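Long-range contacts in YqgE/AlgH family protein (Corynebacterium diphtheriae NCTC 13129, PDB 2GS5), which is of unknown function but belongs to the YqgE/AlgH (UPF0301) family, whose beta-rich fold it adopts: residues Pro17-Val22 with Trp155-Ala160; Val36-Glu41 with Val50-Arg55; Glu44-Gly49 with His138-Pro143; Asp172-Val177 with Tyr188-Val193. All blocks are in the same frame, centred on the assembly; numbering follows the deposited sequence.

Contacts 1, 2 and 3 lie in one mixed beta sheet and follow its strand order: 155-159 pairs with 19-23, which pairs with 36-42, then 47-51, then 129-141. Contacts 1 and 2 have centres about 9 Å apart and contacts 2 and 3 about 12 Å; the latter two share strand 47-51. Along the chain, contacts 2 and 3 are nested within the loop that contact 1 closes, while contact 4 comes after all of them. Contact 4 joins helix 173-179 to the C-terminal tail, its centre about 26 Å from that of contact 3. Its helix packs on Val22 and Val36, so the tail is tied to the sheet through that helix.

Contact 1 (Pro17-Val22 with Trp155-Ala160); sequences PGMVLV and WFVAPA
The antiparallel pairing of strands 19-23 and 155-159 extends the central mixed sheet of this AlgH-family fold, joining strands far apart in the sequence. Val20 and Ala158 form a hydrogen-bonded pair: Val20 N meets Ala158 O at 2.7 Å, and Ala158 N returns to Val20 O. Val22 and Phe156 repeat this pattern, and Ala160 N adds a bond to Gly18 O at 3.1 Å just beyond the paired strands. On the face of Leu21 and Val157, these two side chains lie side by side and point the same way, with Leu21 CD2 3.8 Å from Val157 CG2. Leu21 CB also meets Trp155 CE3 at 3.7 Å. The indole is held further by its NE1, which bonds to Glu149, while Leu146 of helix 145-151 covers both Leu21 and Trp155. The other face carries Val20, Val22, Phe156 and Ala158; here helix 173-179 packs on Val22. Val20 CG1, anti to the carbonyl carbon (its chi1 is -74°), reaches Ala160 CB at 3.6 Å. At the Gly18 end a water donates to both Gly18 O and Ala160 O, 2.8 Å from each.

Contact 2 (Val36-Glu41 with Val50-Arg55); sequences VILIIE and VNLASR
Asn51 OD1 takes two backbone N-H groups, one from Val36 at the start of strand 36-42, the other from Ala53 in the loop that follows strand 47-51. Val36 N reaches it across the contact at 3.0 Å, and Ala53 N, two residues on from Asn51, closes an Asx turn at 3.1 Å. The donors come from opposite faces of the amide plane and neither follows a lone pair, so the oxygen is clasped from both sides and the rotation of the amide is restrained. With CG anti to the backbone N (chi1 -169°), the side chain turns back to Val36 where strand 47-51 ends. Backbone bonds carry the hairpin pairing onward: Leu52 N donates to Val36 O at 2.8 Å, while Leu38 and Val50 bond in both directions. On the face of Leu38 and Val50, Leu38 CB touches Leu52 CD2 at 4.0 Å. Ile40 and Val50 cross at about a right angle, CG2 to CG2 at 4.1 Å. Further along, Ile40 and Glu41 both face Phe48 in a classic beta bulge. The pair sits in the middle of the sheet, strand 19-23 flanking strand 36-42 on its other edge. Phe135 of strand 129-141 touches Val50 and Leu52, and helix 173-179 lies against Val36 and Ala53.

Contact 3 (Glu44-Gly49 with His138-Pro143); sequences EYATFG and HAEWAP
Phe48 CG stands anti to the carbonyl carbon (chi1 -59°) and Glu140 CG anti to its backbone N (chi1 -176°), torsions that lay the ring beside the extended acid chain in this antiparallel pairing of strands 47-51 and 129-141 of the mixed sheet. The two side chains point the same way; ring and carboxylate planes are only 23° apart, with Phe48 CE1 3.8 Å from Glu140 CD. His138 flanks the phenyl ring too, its CE1 lying 3.8 Å from Phe48 CD1 at the phenyl edge. The imidazole NE2 has its partner in Asn84. Between the two backbones, Thr47 and Trp141 bond in both directions, Trp141 N reaching Thr47 O at 2.8 Å, and so do Gly49 and Ala139, with Ala139 N meeting Gly49 O at 2.9 Å. On the face of Thr47 and Trp141, the indole presents an edge to Thr47 O, CE3 being 3.7 Å from that oxygen. Its NE1 is bonded to Glu149, and Leu146 of helix 145-151 packs on both Thr47 and Trp141. A water joins the loop before strand 47-51 to the acid, donating to Tyr45 O at 3.2 Å and Glu140 OE2 at 3.0 Å.

Contact 4 (Asp172-Val177 with Tyr188-Val193); sequences DVWGDV and YSTFPV
Asp172 and Thr190 cross at about a right angle, and the hydroxyl of Thr190 donates to the carboxylate, OG1 to Asp172 OD2 at 2.6 Å. It arrives on the syn side of that oxygen, 31° out of the carboxylate plane. Thr190 OG1 sits between its backbone N and carbonyl carbon (chi1 47°), which turns the hydroxyl to the helix start. Trp174 lies obliquely to Thr190 and offers its ring edge to two oxygens: CE3 is 3.5 Å from Thr190 OG1, and CH2 is 3.4 Å from Tyr188 O. The indole NE1 bonds to Ala23 O, and Arg34 makes a cation-pi contact with the ring. Asp172 is the N-cap of helix 173-179: its OD1 accepts from Gly175 N at 2.9 Å, the donor standing above the carboxylate plane. The two carboxylate oxygens thus divide their work, OD1 capping the first turn of the helix and OD2 holding the C-terminal tail. A water donates to Asp172 OD2 and to Phe191 O, a second link to the tail. Pro192 lies alongside the aspartate, CD 3.9 Å from Asp172 CB. Having no side chain, Gly175 lets the tail come up to its backbone, CA lying 3.4 Å from Thr190 O. That carbonyl also accepts from Arg179, whose guanidinium salt-bridges Asp176 and meets the Phe191 ring in a cation-pi contact.

Contact 1 (Pro17-Val22 with Trp155-Ala160)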
loop_
_atom_site.group_PDB
_atom_site.type_symbol
_atom_site.label_atom_id
_atom_site.label_comp_id
_atom_site.label_asym_id
_atom_site.label_seq_id
_atom_site.Cartn_x
_atom_site.Cartn_y
_atom_site.Cartn_z
ATOM N N PRO A 17 9.202 3.472 -4.076
ATOM C CA PRO A 17 8.721 2.462 -3.154
ATOM C C PRO A 17 8.485 3.052 -1.771
ATOM O O PRO A 17 9.290 3.869 -1.299
ATOM C CB PRO A 17 9.857 1.434 -3.133
ATOM C CG PRO A 17 10.525 1.602 -4.459
ATOM C CD PRO A 17 10.476 3.083 -4.706
ATOM N N GLY A 18 7.372 2.671 -1.152
ATOM C CA GLY A 18 7.044 3.169 0.176
ATOM C C GLY A 18 6.152 4.402 0.167
ATOM O O GLY A 18 5.678 4.819 1.222
HETATM N N MSE A 19 5.938 4.992 -1.008
HETATM C CA MSE A 19 4.917 6.020 -1.189
HETATM C C MSE A 19 3.597 5.364 -1.477
HETATM O O MSE A 19 3.561 4.266 -2.010
HETATM C CB MSE A 19 5.254 6.933 -2.369
HETATM C CG MSE A 19 6.519 7.733 -2.184
HETATM SE SE MSE A 19 6.369 9.126 -0.806
HETATM C CE MSE A 19 5.160 10.346 -1.686
ATOM N N VAL A 20 2.517 6.051 -1.120
ATOM C CA VAL A 20 1.175 5.665 -1.549
ATOM C C VAL A 20 0.642 6.644 -2.588
ATOM O O VAL A 20 0.952 7.832 -2.566
ATOM C CB VAL A 20 0.169 5.556 -0.392
ATOM C CG1 VAL A 20 0.451 4.291 0.421
ATOM C CG2 VAL A 20 0.208 6.779 0.501
ATOM N N LEU A 21 -0.128 6.093 -3.518
ATOM C CA LEU A 21 -0.874 6.836 -4.511
ATOM C C LEU A 21 -2.297 6.917 -3.992
ATOM O O LEU A 21 -2.976 5.893 -3.872
ATOM C CB LEU A 21 -0.857 6.115 -5.853
ATOM C CG LEU A 21 0.521 5.843 -6.453
ATOM C CD1 LEU A 21 0.447 4.907 -7.666
ATOM C CD2 LEU A 21 1.191 7.162 -6.806
ATOM N N VAL A 22 -2.742 8.132 -3.676
ATOM C CA VAL A 22 -4.064 8.330 -3.096
ATOM C C VAL A 22 -5.016 8.723 -4.212
ATOM O O VAL A 22 -4.796 9.728 -4.881
ATOM C CB VAL A 22 -4.042 9.433 -2.034
ATOM C CG1 VAL A 22 -5.419 9.576 -1.395
ATOM C CG2 VAL A 22 -2.957 9.150 -0.991
ATOM N N TRP A 155 -3.931 11.040 -8.944
ATOM C CA TRP A 155 -3.321 10.538 -7.724
ATOM C C TRP A 155 -2.601 11.646 -6.991
ATOM O O TRP A 155 -2.072 12.558 -7.621
ATOM C CB TRP A 155 -2.266 9.487 -8.045
ATOM C CG TRP A 155 -2.711 8.403 -8.947
ATOM C CD1 TRP A 155 -2.407 8.269 -10.262
ATOM C CD2 TRP A 155 -3.532 7.287 -8.607
ATOM N NE1 TRP A 155 -2.983 7.142 -10.767
ATOM C CE2 TRP A 155 -3.688 6.521 -9.771
ATOM C CE3 TRP A 155 -4.152 6.859 -7.428
ATOM C CZ2 TRP A 155 -4.446 5.353 -9.798
ATOM C CZ3 TRP A 155 -4.901 5.690 -7.458
ATOM C CH2 TRP A 155 -5.039 4.954 -8.631
ATOM N N PHE A 156 -2.577 11.545 -5.666
ATOM C CA PHE A 156 -1.711 12.359 -4.830
ATOM C C PHE A 156 -0.696 11.418 -4.188
ATOM O O PHE A 156 -1.064 10.420 -3.572
ATOM C CB PHE A 156 -2.516 13.111 -3.767
ATOM C CG PHE A 156 -1.688 14.040 -2.920
ATOM C CD1 PHE A 156 -1.430 15.336 -3.329
ATOM C CD2 PHE A 156 -1.165 13.609 -1.710
ATOM C CE1 PHE A 156 -0.672 16.197 -2.541
ATOM C CE2 PHE A 156 -0.411 14.451 -0.935
ATOM C CZ PHE A 156 -0.155 15.737 -1.339
ATOM N N VAL A 157 0.580 11.740 -4.361
ATOM C CA VAL A 157 1.669 10.910 -3.863
ATOM C C VAL A 157 2.023 11.350 -2.455
ATOM O O VAL A 157 2.320 12.523 -2.235
ATOM C CB VAL A 157 2.888 11.005 -4.777
ATOM C CG1 VAL A 157 4.022 10.099 -4.305
ATOM C CG2 VAL A 157 2.489 10.644 -6.171
ATOM N N ALA A 158 1.964 10.420 -1.507
ATOM C CA ALA A 158 2.237 10.716 -0.093
ATOM C C ALA A 158 3.023 9.592 0.557
ATOM O O ALA A 158 2.935 8.447 0.136
ATOM C CB ALA A 158 0.935 10.914 0.668
ATOM N N PRO A 159 3.811 9.923 1.587
ATOM C CA PRO A 159 4.471 8.830 2.305
ATOM C C PRO A 159 3.479 7.897 3.002
ATOM O O PRO A 159 2.512 8.354 3.609
ATOM C CB PRO A 159 5.369 9.539 3.317
ATOM C CG PRO A 159 4.962 10.956 3.316
ATOM C CD PRO A 159 4.162 11.252 2.106
ATOM N N ALA A 160 3.711 6.590 2.877
ATOM C CA ALA A 160 2.935 5.594 3.609
ATOM C C ALA A 160 3.444 5.521 5.041
ATOM O O ALA A 160 4.629 5.780 5.293
ATOM C CB ALA A 160 3.048 4.223 2.938
HETATM O O HOH W 1 6.861 5.766 3.523
#

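Contact 2 (Val36-Glu41 with Val50-Arg55)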
loop_
_atom_site.group_PDB
_atom_site.type_symbol
_atom_site.label_atom_id
_atom_site.label_comp_id
_atom_site.label_asym_id
_atom_site.label_seq_id
_atom_site.Cartn_x
_atom_site.Cartn_y
_atom_site.Cartn_z
ATOM N N VAL A 36 -5.769 3.435 -2.106
ATOM C CA VAL A 36 -4.515 3.942 -1.565
ATOM C C VAL A 36 -3.471 2.912 -1.941
ATOM O O VAL A 36 -3.365 1.868 -1.290
ATOM C CB VAL A 36 -4.561 4.091 -0.035
ATOM C CG1 VAL A 36 -3.214 4.551 0.512
ATOM C CG2 VAL A 36 -5.684 5.049 0.372
ATOM N N ILE A 37 -2.726 3.189 -3.009
ATOM C CA ILE A 37 -1.879 2.156 -3.596
ATOM C C ILE A 37 -0.438 2.332 -3.161
ATOM O O ILE A 37 0.213 3.293 -3.533
ATOM C CB ILE A 37 -2.005 2.129 -5.126
ATOM C CG1 ILE A 37 -3.468 1.832 -5.505
ATOM C CG2 ILE A 37 -1.069 1.055 -5.729
ATOM C CD1 ILE A 37 -3.770 1.980 -6.944
ATOM N N LEU A 38 0.037 1.392 -2.348
ATOM C CA LEU A 38 1.427 1.372 -1.906
ATOM C C LEU A 38 2.323 0.911 -3.042
ATOM O O LEU A 38 2.164 -0.197 -3.553
ATOM C CB LEU A 38 1.587 0.420 -0.727
ATOM C CG LEU A 38 2.992 0.209 -0.179
ATOM C CD1 LEU A 38 3.530 1.480 0.444
ATOM C CD2 LEU A 38 3.003 -0.937 0.829
ATOM N N ILE A 39 3.267 1.761 -3.427
ATOM C CA ILE A 39 4.244 1.412 -4.455
ATOM C C ILE A 39 5.252 0.431 -3.864
ATOM O O ILE A 39 5.897 0.723 -2.850
ATOM C CB ILE A 39 4.957 2.667 -5.020
ATOM C CG1 ILE A 39 3.929 3.589 -5.682
ATOM C CG2 ILE A 39 6.080 2.276 -5.991
ATOM C CD1 ILE A 39 4.485 4.939 -6.077
ATOM N N ILE A 40 5.350 -0.747 -4.482
ATOM C CA ILE A 40 6.248 -1.811 -4.000
ATOM C C ILE A 40 7.444 -2.053 -4.924
ATOM O O ILE A 40 8.391 -2.760 -4.554
ATOM C CB ILE A 40 5.467 -3.139 -3.787
ATOM C CG1 ILE A 40 4.876 -3.672 -5.102
ATOM C CG2 ILE A 40 4.371 -2.938 -2.740
ATOM C CD1 ILE A 40 4.102 -4.971 -4.930
ATOM N N GLU A 41 7.392 -1.496 -6.123
ATOM C CA GLU A 41 8.495 -1.594 -7.080
ATOM C C GLU A 41 8.344 -0.466 -8.088
ATOM O O GLU A 41 7.266 -0.246 -8.623
ATOM C CB GLU A 41 8.468 -2.945 -7.789
ATOM C CG GLU A 41 9.463 -3.097 -8.931
ATOM C CD GLU A 41 10.867 -3.479 -8.488
ATOM O OE1 GLU A 41 11.103 -3.704 -7.279
ATOM O OE2 GLU A 41 11.730 -3.549 -9.371
ATOM N N VAL A 50 0.255 -2.193 -4.517
ATOM C CA VAL A 50 -0.895 -2.876 -3.948
ATOM C C VAL A 50 -1.791 -1.884 -3.196
ATOM O O VAL A 50 -1.345 -1.100 -2.341
ATOM C CB VAL A 50 -0.484 -4.060 -3.018
ATOM C CG1 VAL A 50 0.153 -5.218 -3.825
ATOM C CG2 VAL A 50 0.432 -3.603 -1.887
ATOM N N ASN A 51 -3.077 -1.940 -3.522
ATOM C CA ASN A 51 -4.074 -1.179 -2.796
ATOM C C ASN A 51 -4.109 -1.642 -1.349
ATOM O O ASN A 51 -4.070 -2.846 -1.091
ATOM C CB ASN A 51 -5.438 -1.378 -3.454
ATOM C CG ASN A 51 -6.505 -0.427 -2.932
ATOM O OD1 ASN A 51 -6.237 0.501 -2.168
ATOM N ND2 ASN A 51 -7.740 -0.667 -3.360
ATOM N N LEU A 52 -4.182 -0.684 -0.428
ATOM C CA LEU A 52 -4.257 -0.952 1.005
ATOM C C LEU A 52 -5.673 -0.847 1.569
ATOM O O LEU A 52 -5.894 -1.166 2.740
ATOM C CB LEU A 52 -3.365 0.036 1.766
ATOM C CG LEU A 52 -1.895 0.088 1.360
ATOM C CD1 LEU A 52 -1.148 1.079 2.255
ATOM C CD2 LEU A 52 -1.263 -1.299 1.451
ATOM N N ALA A 53 -6.616 -0.408 0.737
ATOM C CA ALA A 53 -7.914 0.066 1.213
ATOM C C ALA A 53 -9.055 -0.926 1.100
ATOM O O ALA A 53 -10.172 -0.623 1.553
ATOM C CB ALA A 53 -8.284 1.361 0.480
ATOM N N SER A 54 -8.808 -2.103 0.526
ATOM C CA SER A 54 -9.900 -3.004 0.158
ATOM C C SER A 54 -9.715 -4.435 0.659
ATOM O O SER A 54 -9.066 -5.245 0.028
ATOM C CB SER A 54 -10.068 -3.016 -1.354
ATOM O OG SER A 54 -11.258 -3.700 -1.712
ATOM N N ARG A 55 -10.333 -4.733 1.789
ATOM C CA ARG A 55 -10.292 -6.052 2.388
ATOM C C ARG A 55 -11.173 -7.031 1.598
ATOM O O ARG A 55 -12.257 -6.657 1.128
ATOM C CB ARG A 55 -10.823 -5.911 3.813
ATOM C CG ARG A 55 -10.463 -6.992 4.766
ATOM C CD ARG A 55 -11.478 -7.069 5.865
ATOM N NE ARG A 55 -12.233 -8.299 5.668
ATOM C CZ ARG A 55 -12.493 -9.205 6.603
ATOM N NH1 ARG A 55 -12.162 -8.998 7.876
ATOM N NH2 ARG A 55 -13.157 -10.297 6.266
#

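Contact 3 (Glu44-Gly49 with His138-Pro143)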
loop_
_atom_site.group_PDB
_atom_site.type_symbol
_atom_site.label_atom_id
_atom_site.label_comp_id
_atom_site.label_asym_id
_atom_site.label_seq_id
_atom_site.Cartn_x
_atom_site.Cartn_y
_atom_site.Cartn_z
ATOM N N GLU A 44 12.588 1.019 -14.383
ATOM C CA GLU A 44 12.496 1.369 -15.790
ATOM C C GLU A 44 11.520 0.438 -16.507
ATOM O O GLU A 44 10.947 0.808 -17.523
ATOM C CB GLU A 44 13.884 1.305 -16.448
ATOM C CG GLU A 44 13.979 1.980 -17.808
ATOM C CD GLU A 44 13.801 1.029 -18.977
ATOM O OE1 GLU A 44 14.317 -0.109 -18.909
ATOM O OE2 GLU A 44 13.163 1.425 -19.978
ATOM N N TYR A 45 11.333 -0.754 -15.945
ATOM C CA TYR A 45 10.427 -1.756 -16.488
ATOM C C TYR A 45 8.958 -1.356 -16.280
ATOM O O TYR A 45 8.173 -1.330 -17.222
ATOM C CB TYR A 45 10.720 -3.113 -15.834
ATOM C CG TYR A 45 9.874 -4.241 -16.356
ATOM C CD1 TYR A 45 10.174 -4.855 -17.573
ATOM C CD2 TYR A 45 8.760 -4.684 -15.648
ATOM C CE1 TYR A 45 9.382 -5.885 -18.064
ATOM C CE2 TYR A 45 7.964 -5.712 -16.133
ATOM C CZ TYR A 45 8.282 -6.308 -17.336
ATOM O OH TYR A 45 7.498 -7.331 -17.815
ATOM N N ALA A 46 8.596 -1.053 -15.039
ATOM C CA ALA A 46 7.223 -0.623 -14.712
ATOM C C ALA A 46 7.140 -0.171 -13.267
ATOM O O ALA A 46 8.123 -0.246 -12.543
ATOM C CB ALA A 46 6.244 -1.755 -14.945
ATOM N N THR A 47 5.964 0.305 -12.858
ATOM C CA THR A 47 5.698 0.605 -11.463
ATOM C C THR A 47 4.623 -0.363 -11.005
ATOM O O THR A 47 3.646 -0.577 -11.726
ATOM C CB THR A 47 5.196 2.039 -11.274
ATOM O OG1 THR A 47 6.123 2.933 -11.891
ATOM C CG2 THR A 47 5.053 2.396 -9.798
ATOM N N PHE A 48 4.821 -0.960 -9.834
ATOM C CA PHE A 48 3.867 -1.916 -9.271
ATOM C C PHE A 48 3.417 -1.452 -7.914
ATOM O O PHE A 48 4.213 -0.901 -7.148
ATOM C CB PHE A 48 4.518 -3.290 -9.102
ATOM C CG PHE A 48 5.026 -3.875 -10.390
ATOM C CD1 PHE A 48 4.246 -4.753 -11.119
ATOM C CD2 PHE A 48 6.286 -3.537 -10.869
ATOM C CE1 PHE A 48 4.723 -5.293 -12.307
ATOM C CE2 PHE A 48 6.772 -4.070 -12.054
ATOM C CZ PHE A 48 5.978 -4.953 -12.771
ATOM N N GLY A 49 2.158 -1.705 -7.583
ATOM C CA GLY A 49 1.641 -1.358 -6.280
ATOM C C GLY A 49 0.538 -2.268 -5.813
ATOM O O GLY A 49 0.008 -3.056 -6.594
ATOM N N HIS A 138 -2.372 -7.141 -7.892
ATOM C CA HIS A 138 -1.645 -5.888 -7.833
ATOM C C HIS A 138 -2.064 -4.967 -8.966
ATOM O O HIS A 138 -2.845 -5.350 -9.839
ATOM C CB HIS A 138 -0.140 -6.145 -7.901
ATOM C CG HIS A 138 0.303 -6.736 -9.195
ATOM N ND1 HIS A 138 0.699 -5.977 -10.272
ATOM C CD2 HIS A 138 0.377 -8.025 -9.598
ATOM C CE1 HIS A 138 1.022 -6.775 -11.273
ATOM N NE2 HIS A 138 0.834 -8.023 -10.892
ATOM N N ALA A 139 -1.553 -3.740 -8.892
ATOM C CA ALA A 139 -1.740 -2.709 -9.909
ATOM C C ALA A 139 -0.389 -2.470 -10.587
ATOM O O ALA A 139 0.654 -2.585 -9.957
ATOM C CB ALA A 139 -2.250 -1.435 -9.270
ATOM N N GLU A 140 -0.424 -2.183 -11.884
ATOM C CA GLU A 140 0.794 -1.940 -12.663
ATOM C C GLU A 140 0.622 -0.681 -13.494
ATOM O O GLU A 140 -0.460 -0.435 -14.035
ATOM C CB GLU A 140 1.110 -3.128 -13.597
ATOM C CG GLU A 140 2.436 -2.989 -14.371
ATOM C CD GLU A 140 2.738 -4.140 -15.341
ATOM O OE1 GLU A 140 1.977 -5.121 -15.387
ATOM O OE2 GLU A 140 3.741 -4.038 -16.090
ATOM N N TRP A 141 1.694 0.104 -13.590
ATOM C CA TRP A 141 1.782 1.244 -14.506
ATOM C C TRP A 141 2.899 1.004 -15.497
ATOM O O TRP A 141 4.036 0.713 -15.109
ATOM C CB TRP A 141 2.054 2.558 -13.766
ATOM C CG TRP A 141 0.879 3.053 -13.021
ATOM C CD1 TRP A 141 0.006 4.021 -13.419
ATOM C CD2 TRP A 141 0.397 2.571 -11.762
ATOM N NE1 TRP A 141 -0.987 4.176 -12.483
ATOM C CE2 TRP A 141 -0.776 3.296 -11.458
ATOM C CE3 TRP A 141 0.841 1.602 -10.859
ATOM C CZ2 TRP A 141 -1.499 3.091 -10.284
ATOM C CZ3 TRP A 141 0.109 1.390 -9.699
ATOM C CH2 TRP A 141 -1.044 2.132 -9.420
ATOM N N ALA A 142 2.582 1.137 -16.778
ATOM C CA ALA A 142 3.611 1.121 -17.803
ATOM C C ALA A 142 4.589 2.267 -17.571
ATOM O O ALA A 142 4.258 3.248 -16.906
ATOM C CB ALA A 142 2.985 1.254 -19.175
ATOM N N PRO A 143 5.798 2.157 -18.138
ATOM C CA PRO A 143 6.747 3.261 -18.059
ATOM C C PRO A 143 6.122 4.585 -18.469
ATOM O O PRO A 143 5.465 4.656 -19.502
ATOM C CB PRO A 143 7.823 2.861 -19.064
ATOM C CG PRO A 143 7.781 1.387 -19.095
ATOM C CD PRO A 143 6.350 1.006 -18.872
HETATM O O HOH W 2 5.189 -2.199 -17.997
#

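Contact 4 (Asp172-Val177 with Tyr188-Val193)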
loop_
_atom_site.group_PDB
_atom_site.type_symbol
_atom_site.label_atom_id
_atom_site.label_comp_id
_atom_site.label_asym_id
_atom_site.label_seq_id
_atom_site.Cartn_x
_atom_site.Cartn_y
_atom_site.Cartn_z
ATOM N N ASP A 172 -11.284 3.592 7.537
ATOM C CA ASP A 172 -11.386 4.127 6.185
ATOM C C ASP A 172 -9.957 4.523 5.809
ATOM O O ASP A 172 -9.476 5.589 6.186
ATOM C CB ASP A 172 -12.333 5.338 6.165
ATOM C CG ASP A 172 -12.544 5.910 4.774
ATOM O OD1 ASP A 172 -11.705 5.654 3.884
ATOM O OD2 ASP A 172 -13.553 6.611 4.565
ATOM N N VAL A 173 -9.252 3.637 5.110
ATOM C CA VAL A 173 -7.828 3.850 4.867
ATOM C C VAL A 173 -7.609 5.112 4.030
ATOM O O VAL A 173 -6.731 5.936 4.336
ATOM C CB VAL A 173 -7.167 2.634 4.196
ATOM C CG1 VAL A 173 -5.732 2.958 3.815
ATOM C CG2 VAL A 173 -7.216 1.430 5.116
ATOM N N TRP A 174 -8.432 5.270 2.995
ATOM C CA TRP A 174 -8.365 6.449 2.131
ATOM C C TRP A 174 -8.612 7.737 2.927
ATOM O O TRP A 174 -7.839 8.687 2.836
ATOM C CB TRP A 174 -9.361 6.305 0.978
ATOM C CG TRP A 174 -9.315 7.409 -0.019
ATOM C CD1 TRP A 174 -8.542 7.471 -1.144
ATOM C CD2 TRP A 174 -10.104 8.600 -0.011
ATOM N NE1 TRP A 174 -8.786 8.637 -1.826
ATOM C CE2 TRP A 174 -9.740 9.354 -1.152
ATOM C CE3 TRP A 174 -11.084 9.115 0.855
ATOM C CZ2 TRP A 174 -10.313 10.591 -1.447
ATOM C CZ3 TRP A 174 -11.651 10.346 0.557
ATOM C CH2 TRP A 174 -11.268 11.069 -0.585
ATOM N N GLY A 175 -9.666 7.746 3.736
ATOM C CA GLY A 175 -9.948 8.888 4.595
ATOM C C GLY A 175 -8.820 9.230 5.557
ATOM O O GLY A 175 -8.472 10.403 5.720
ATOM N N ASP A 176 -8.244 8.210 6.190
ATOM C CA ASP A 176 -7.172 8.430 7.152
ATOM C C ASP A 176 -5.938 9.018 6.468
ATOM O O ASP A 176 -5.303 9.927 6.990
ATOM C CB ASP A 176 -6.788 7.126 7.861
ATOM C CG ASP A 176 -7.863 6.624 8.816
ATOM O OD1 ASP A 176 -8.922 7.268 8.960
ATOM O OD2 ASP A 176 -7.631 5.563 9.442
ATOM N N VAL A 177 -5.609 8.524 5.280
ATOM C CA VAL A 177 -4.438 9.057 4.569
ATOM C C VAL A 177 -4.692 10.506 4.146
ATOM O O VAL A 177 -3.810 11.347 4.274
ATOM C CB VAL A 177 -4.035 8.198 3.349
ATOM C CG1 VAL A 177 -2.871 8.845 2.609
ATOM C CG2 VAL A 177 -3.674 6.784 3.802
ATOM N N TYR A 188 -11.685 16.873 2.122
ATOM C CA TYR A 188 -12.335 15.894 1.264
ATOM C C TYR A 188 -12.271 14.478 1.850
ATOM O O TYR A 188 -12.746 13.515 1.241
ATOM C CB TYR A 188 -11.723 15.964 -0.139
ATOM C CG TYR A 188 -11.646 17.388 -0.649
ATOM C CD1 TYR A 188 -12.793 18.065 -1.043
ATOM C CD2 TYR A 188 -10.440 18.080 -0.672
ATOM C CE1 TYR A 188 -12.738 19.387 -1.487
ATOM C CE2 TYR A 188 -10.375 19.403 -1.111
ATOM C CZ TYR A 188 -11.532 20.053 -1.515
ATOM O OH TYR A 188 -11.495 21.354 -1.961
ATOM N N SER A 189 -11.718 14.343 3.057
ATOM C CA SER A 189 -11.591 13.036 3.684
ATOM C C SER A 189 -12.923 12.520 4.203
ATOM O O SER A 189 -13.829 13.298 4.494
ATOM C CB SER A 189 -10.583 13.085 4.828
ATOM O OG SER A 189 -11.057 13.851 5.904
ATOM N N THR A 190 -13.006 11.195 4.343
ATOM C CA THR A 190 -14.228 10.523 4.774
ATOM C C THR A 190 -13.993 9.662 6.010
ATOM O O THR A 190 -12.879 9.202 6.253
ATOM C CB THR A 190 -14.771 9.613 3.655
ATOM O OG1 THR A 190 -13.700 8.824 3.120
ATOM C CG2 THR A 190 -15.377 10.446 2.545
ATOM N N PHE A 191 -15.054 9.428 6.774
ATOM C CA PHE A 191 -15.010 8.519 7.927
ATOM C C PHE A 191 -15.857 7.275 7.663
ATOM O O PHE A 191 -16.766 7.318 6.834
ATOM C CB PHE A 191 -15.519 9.232 9.179
ATOM C CG PHE A 191 -14.552 10.233 9.737
ATOM C CD1 PHE A 191 -14.734 11.592 9.523
ATOM C CD2 PHE A 191 -13.448 9.812 10.461
ATOM C CE1 PHE A 191 -13.837 12.518 10.039
ATOM C CE2 PHE A 191 -12.548 10.734 10.982
ATOM C CZ PHE A 191 -12.739 12.082 10.764
ATOM N N PRO A 192 -15.555 6.156 8.360
ATOM C CA PRO A 192 -16.339 4.931 8.184
ATOM C C PRO A 192 -17.835 5.167 8.418
ATOM O O PRO A 192 -18.212 5.890 9.348
ATOM C CB PRO A 192 -15.772 3.989 9.248
ATOM C CG PRO A 192 -14.408 4.487 9.519
ATOM C CD PRO A 192 -14.474 5.974 9.344
ATOM N N VAL A 193 -18.666 4.558 7.572
ATOM C CA VAL A 193 -20.119 4.735 7.632
ATOM C C VAL A 193 -20.860 3.417 7.390
ATOM O O VAL A 193 -20.258 2.413 7.006
ATOM C CB VAL A 193 -20.607 5.776 6.598
ATOM C CG1 VAL A 193 -20.164 7.174 6.997
ATOM C CG2 VAL A 193 -20.119 5.424 5.200
HETATM O O HOH W 3 -16.475 6.012 4.583
#